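Local atomic coordinates of S-M checkpoint control protein rad4 (Schizosaccharomyces pombe, PDB entry 4BU0), a protein that acts in DNA replication and the DNA damage checkpoint, using its paired N-terminal BRCT domains to bind phosphorylated sites of the Crb2 dimer. Residues G9-T15 against D43-A49; T101-C105 against R174-L178. All blocks are in the same frame, centred on the assembly; numbering follows the deposited sequence. Where two conformers were deposited one is given.

Interaction 1 lies inside the first BRCT domain and interaction 2 within the second, on the side that faces the first; their centres are 17 Å apart and their nearest atoms about 4 Å apart, without touching. Interaction 1 is parallel strand pairing, and its Thr15 hydrogen-bonds a modified side chain of the bound peptide. Interaction 2 joins the loop before strand 106-110 to the end of helix 166-174. Helix 55-63 connects the two: its Tyr57 touches Ala49 of interaction 1 and, in interaction 2, bonds the backbone N of Val177. The phosphopeptide-binding strand and the interdomain junction thus share one helix as a common neighbour.

Interaction 1: G9-T15 against D43-A49; sequences GFVICCT and DVTHLIA
Cys13 and Ile48 meet backbone to backbone where strands 11-15 and 46-49, the two central strands of the first BRCT domain's four-stranded parallel sheet, run side by side in the 2-1-3-4 order of that fold. Their axes approach to 4.6 Å and run in the same direction. Cys13 O takes the N-H of Ile48 at 2.8 Å, Cys13 N gives to His46 O, and Thr15 N gives to Ile48 O, the alternation expected of parallel pairing. At the entry the pattern changes: Val11 O accepts from both Thr45 N (2.8 Å), in the carbonyl plane on a lone pair, and His46 N (3.2 Å), tilted 27° from that plane.

Side chains then sort to the two faces. Beside helices 19-31 and 74-83, Ile12 CG2 meets Ile48 CD1 at 3.5 Å in one of the two conformers of Ile12, and Cys14 SG lies against Ile48 CB. Toward helix 55-63, Leu47 CD1 fills in between Cys13 and Thr15, while Thr15 CG2 packs on Ala49 CB. Thr15 OG1 is engaged by Thr54 and by a modified side chain of the bound peptide, which places this strand end at the phosphopeptide site.

Phe10 reaches back over His46, its CD2 lying 3.3 Å above the plane of the imidazole, near the rim; the two rings are inclined by 25° and displaced, so that few ring atoms face each other. Trp74 also meets the His46 ring. What positions this corner is Thr45 OG1, turned between its own backbone N and carbonyl carbon (chi1 61°): it receives Val11 N at 2.9 Å in a straight bond and pairs with His46 ND1 at 2.7 Å, in the plane of the imidazole.

Interaction 2: T101-C105 against R174-L178; sequences TLFKC and RNAVL
Val177 and Cys105 make the main apolar touch between 101-105, the loop leading into strand 106-110 of the second BRCT domain, and 174-178, the chain leaving helix 166-174. Cys105 SG comes to 3.5 Å from Val177 CG2, and Leu102 CD2 reaches the same methyl more loosely, at 4.3 Å. With chi1 at 172°, CG1 of Val177 lies anti to the backbone N and CG2 is left beside that N; this second branch does the touching, also meeting Thr101 O at 3.3 Å.

Packing of side chain on backbone forms the next group. Thr101 lies alongside the other segment with its two branches divided: CG2 abuts Ala176 N at 3.5 Å, while OG1 sits at the same distance from Asn175 CA. No direct hydrogen bond joins the segments. A water 2.6 Å from Thr101 OG1 may link them, but its bond from Asn175 ND2, at 2.9 Å, is weak and doubtful, since it belongs to one of two conformers of Asn175.

Local turns shape both partners. A type II beta turn from Leu102 to Cys105, closed by Cys105 N to Leu102 O at 2.9 Å, brings the cysteine back toward Val177; at Asn175 a Schellman motif with positive phi ends the helix.

Around this contact, Trp167 of helix 166-174 touches both Leu102 and Val177. From the first domain, Phe52 touches Cys105 and Val177, while helix 55-63 supplies Tyr57, whose OH bonds Val177 N, and packs on Ala176, placing the junction between the paired BRCT domains.

Interaction 1: G9-T15 against D43-A49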
# COMPACT_ATOMS: atom_id res chain seq x y z
N GLY A 9 -11.02 -22.81 0.42
CA GLY A 9 -10.82 -22.28 -0.92
C GLY A 9 -9.99 -21.01 -0.96
O GLY A 9 -9.52 -20.62 -2.04
N PHE A 10 -9.81 -20.34 0.20
CA PHE A 10 -8.94 -19.16 0.23
C PHE A 10 -7.50 -19.60 0.31
O PHE A 10 -7.19 -20.61 0.96
CB PHE A 10 -9.25 -18.27 1.45
CG PHE A 10 -10.48 -17.42 1.37
CD1 PHE A 10 -11.75 -18.00 1.26
CD2 PHE A 10 -10.39 -16.04 1.51
CE1 PHE A 10 -12.89 -17.19 1.21
CE2 PHE A 10 -11.54 -15.23 1.48
CZ PHE A 10 -12.78 -15.81 1.31
N VAL A 11 -6.58 -18.83 -0.31
CA VAL A 11 -5.15 -19.12 -0.31
C VAL A 11 -4.49 -17.81 0.07
O VAL A 11 -4.51 -16.86 -0.72
CB VAL A 11 -4.64 -19.72 -1.64
CG1 VAL A 11 -3.15 -20.04 -1.54
CG2 VAL A 11 -5.43 -20.98 -2.01
N ILE A 12 -3.99 -17.76 1.30
CA ILE A 12 -3.45 -16.51 1.84
C ILE A 12 -1.94 -16.48 1.86
O ILE A 12 -1.29 -17.48 2.13
CB ILE A 12 -4.06 -16.34 3.25
CG1 ILE A 12 -5.59 -16.07 3.12
CG2 ILE A 12 -3.33 -15.26 4.11
CD1 ILE A 12 -6.40 -16.31 4.36
N CYS A 13 -1.37 -15.29 1.56
CA CYS A 13 0.07 -15.06 1.54
C CYS A 13 0.30 -13.72 2.23
O CYS A 13 -0.60 -12.87 2.15
CB CYS A 13 0.53 -15.03 0.08
SG CYS A 13 2.32 -14.87 -0.15
N CYS A 14 1.46 -13.53 2.91
CA CYS A 14 1.80 -12.25 3.55
C CYS A 14 2.98 -11.62 2.85
O CYS A 14 3.86 -12.32 2.33
CB CYS A 14 2.14 -12.43 5.03
SG CYS A 14 0.75 -12.97 6.05
N THR A 15 3.05 -10.27 2.93
CA THR A 15 4.24 -9.55 2.49
C THR A 15 4.51 -8.45 3.50
O THR A 15 3.59 -7.71 3.88
CB THR A 15 4.17 -9.05 1.04
OG1 THR A 15 5.46 -8.52 0.69
CG2 THR A 15 3.10 -8.00 0.77
N ASP A 43 -1.93 -19.77 -7.08
CA ASP A 43 -3.28 -19.93 -6.55
C ASP A 43 -3.61 -19.01 -5.38
O ASP A 43 -4.75 -19.05 -4.91
CB ASP A 43 -3.56 -21.38 -6.19
CG ASP A 43 -2.68 -21.99 -5.14
OD1 ASP A 43 -1.57 -21.47 -4.92
OD2 ASP A 43 -3.07 -23.02 -4.57
N VAL A 44 -2.68 -18.12 -4.97
CA VAL A 44 -2.98 -17.15 -3.93
C VAL A 44 -4.23 -16.34 -4.30
O VAL A 44 -4.41 -15.92 -5.46
CB VAL A 44 -1.75 -16.24 -3.67
CG1 VAL A 44 -2.13 -14.98 -2.86
CG2 VAL A 44 -0.66 -17.01 -2.95
N THR A 45 -5.12 -16.11 -3.31
CA THR A 45 -6.33 -15.34 -3.54
C THR A 45 -6.29 -14.00 -2.80
O THR A 45 -6.96 -13.03 -3.19
CB THR A 45 -7.57 -16.15 -3.13
OG1 THR A 45 -7.51 -16.46 -1.73
CG2 THR A 45 -7.70 -17.46 -3.91
N HIS A 46 -5.58 -13.97 -1.64
CA HIS A 46 -5.53 -12.81 -0.78
C HIS A 46 -4.11 -12.60 -0.31
O HIS A 46 -3.48 -13.54 0.17
CB HIS A 46 -6.46 -13.01 0.43
CG HIS A 46 -7.91 -13.04 0.04
ND1 HIS A 46 -8.45 -14.12 -0.67
CD2 HIS A 46 -8.89 -12.12 0.22
CE1 HIS A 46 -9.71 -13.80 -0.93
NE2 HIS A 46 -10.04 -12.62 -0.39
N LEU A 47 -3.59 -11.36 -0.49
CA LEU A 47 -2.25 -11.01 -0.07
C LEU A 47 -2.38 -10.01 1.07
O LEU A 47 -2.89 -8.91 0.86
CB LEU A 47 -1.44 -10.43 -1.25
CG LEU A 47 -0.04 -9.94 -0.95
CD1 LEU A 47 0.92 -11.12 -0.61
CD2 LEU A 47 0.52 -9.15 -2.17
N ILE A 48 -1.91 -10.41 2.26
CA ILE A 48 -1.96 -9.54 3.43
C ILE A 48 -0.65 -8.76 3.40
O ILE A 48 0.42 -9.35 3.43
CB ILE A 48 -2.15 -10.39 4.71
CG1 ILE A 48 -3.56 -11.10 4.64
CG2 ILE A 48 -2.03 -9.48 5.97
CD1 ILE A 48 -3.70 -12.18 5.71
N ALA A 49 -0.74 -7.43 3.27
CA ALA A 49 0.47 -6.62 3.06
C ALA A 49 0.72 -5.59 4.15
O ALA A 49 -0.23 -4.92 4.58
CB ALA A 49 0.34 -5.90 1.73

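Interaction 2: T101-C105 against R174-L178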
# COMPACT_ATOMS: atom_id res chain seq x y z
N THR A 101 -5.30 2.11 -0.12
CA THR A 101 -4.48 2.13 -1.32
C THR A 101 -3.10 2.69 -1.08
O THR A 101 -2.11 2.13 -1.56
CB THR A 101 -5.19 2.93 -2.42
OG1 THR A 101 -6.41 2.24 -2.72
CG2 THR A 101 -4.35 3.04 -3.70
N LEU A 102 -3.03 3.82 -0.32
CA LEU A 102 -1.77 4.51 -0.09
C LEU A 102 -1.13 4.21 1.27
O LEU A 102 -0.34 4.99 1.80
CB LEU A 102 -1.98 6.03 -0.29
CG LEU A 102 -2.52 6.39 -1.67
CD1 LEU A 102 -2.71 7.90 -1.78
CD2 LEU A 102 -1.58 5.92 -2.82
N PHE A 103 -1.41 3.00 1.81
CA PHE A 103 -0.82 2.56 3.06
C PHE A 103 0.71 2.65 2.93
O PHE A 103 1.29 2.17 1.94
CB PHE A 103 -1.27 1.12 3.36
CG PHE A 103 -0.83 0.60 4.69
CD1 PHE A 103 -1.40 1.07 5.87
CD2 PHE A 103 0.18 -0.34 4.78
CE1 PHE A 103 -0.98 0.59 7.11
CE2 PHE A 103 0.59 -0.83 6.03
CZ PHE A 103 0.01 -0.36 7.18
N LYS A 104 1.33 3.29 3.93
CA LYS A 104 2.78 3.49 4.05
C LYS A 104 3.34 4.49 3.04
O LYS A 104 4.57 4.71 3.05
CB LYS A 104 3.59 2.18 3.97
CG LYS A 104 3.39 1.29 5.21
CD LYS A 104 4.15 1.76 6.42
CE LYS A 104 4.33 0.65 7.43
NZ LYS A 104 3.12 0.43 8.26
N CYS A 105 2.49 5.12 2.22
CA CYS A 105 3.01 6.18 1.34
C CYS A 105 3.14 7.45 2.15
O CYS A 105 2.28 7.74 2.98
CB CYS A 105 2.10 6.42 0.14
SG CYS A 105 2.06 5.06 -1.04
N ARG A 174 -6.75 1.63 -9.33
CA ARG A 174 -6.24 0.26 -9.33
C ARG A 174 -6.23 -0.33 -7.89
O ARG A 174 -5.94 -1.52 -7.72
CB ARG A 174 -4.84 0.26 -9.97
CG ARG A 174 -4.12 -1.09 -10.09
CD ARG A 174 -4.95 -2.16 -10.79
NE ARG A 174 -4.20 -3.40 -10.97
CZ ARG A 174 -3.97 -4.29 -10.01
NH1 ARG A 174 -4.42 -4.07 -8.77
NH2 ARG A 174 -3.29 -5.40 -10.27
N ASN A 175 -6.55 0.51 -6.86
CA ASN A 175 -6.56 0.10 -5.45
C ASN A 175 -5.21 -0.47 -5.05
O ASN A 175 -5.12 -1.44 -4.27
CB ASN A 175 -7.70 -0.91 -5.16
CG ASN A 175 -9.07 -0.36 -5.43
OD1 ASN A 175 -9.83 -0.90 -6.23
ND2 ASN A 175 -9.42 0.73 -4.75
N ALA A 176 -4.12 0.09 -5.61
CA ALA A 176 -2.77 -0.38 -5.31
C ALA A 176 -1.80 0.69 -5.72
O ALA A 176 -2.04 1.39 -6.72
CB ALA A 176 -2.45 -1.67 -6.05
N VAL A 177 -0.68 0.79 -4.99
CA VAL A 177 0.42 1.66 -5.36
C VAL A 177 1.04 1.12 -6.62
O VAL A 177 1.45 -0.05 -6.65
CB VAL A 177 1.47 1.73 -4.24
CG1 VAL A 177 2.74 2.48 -4.69
CG2 VAL A 177 0.87 2.37 -2.99
N LEU A 178 1.12 1.96 -7.65
CA LEU A 178 1.77 1.56 -8.90
C LEU A 178 3.22 2.03 -8.91
O LEU A 178 3.59 2.97 -8.22
CB LEU A 178 1.02 2.11 -10.12
CG LEU A 178 -0.44 1.67 -10.17
CD1 LEU A 178 -1.18 2.34 -11.35
CD2 LEU A 178 -0.58 0.14 -10.24
O HOH W 1 -8.38 3.31 -4.03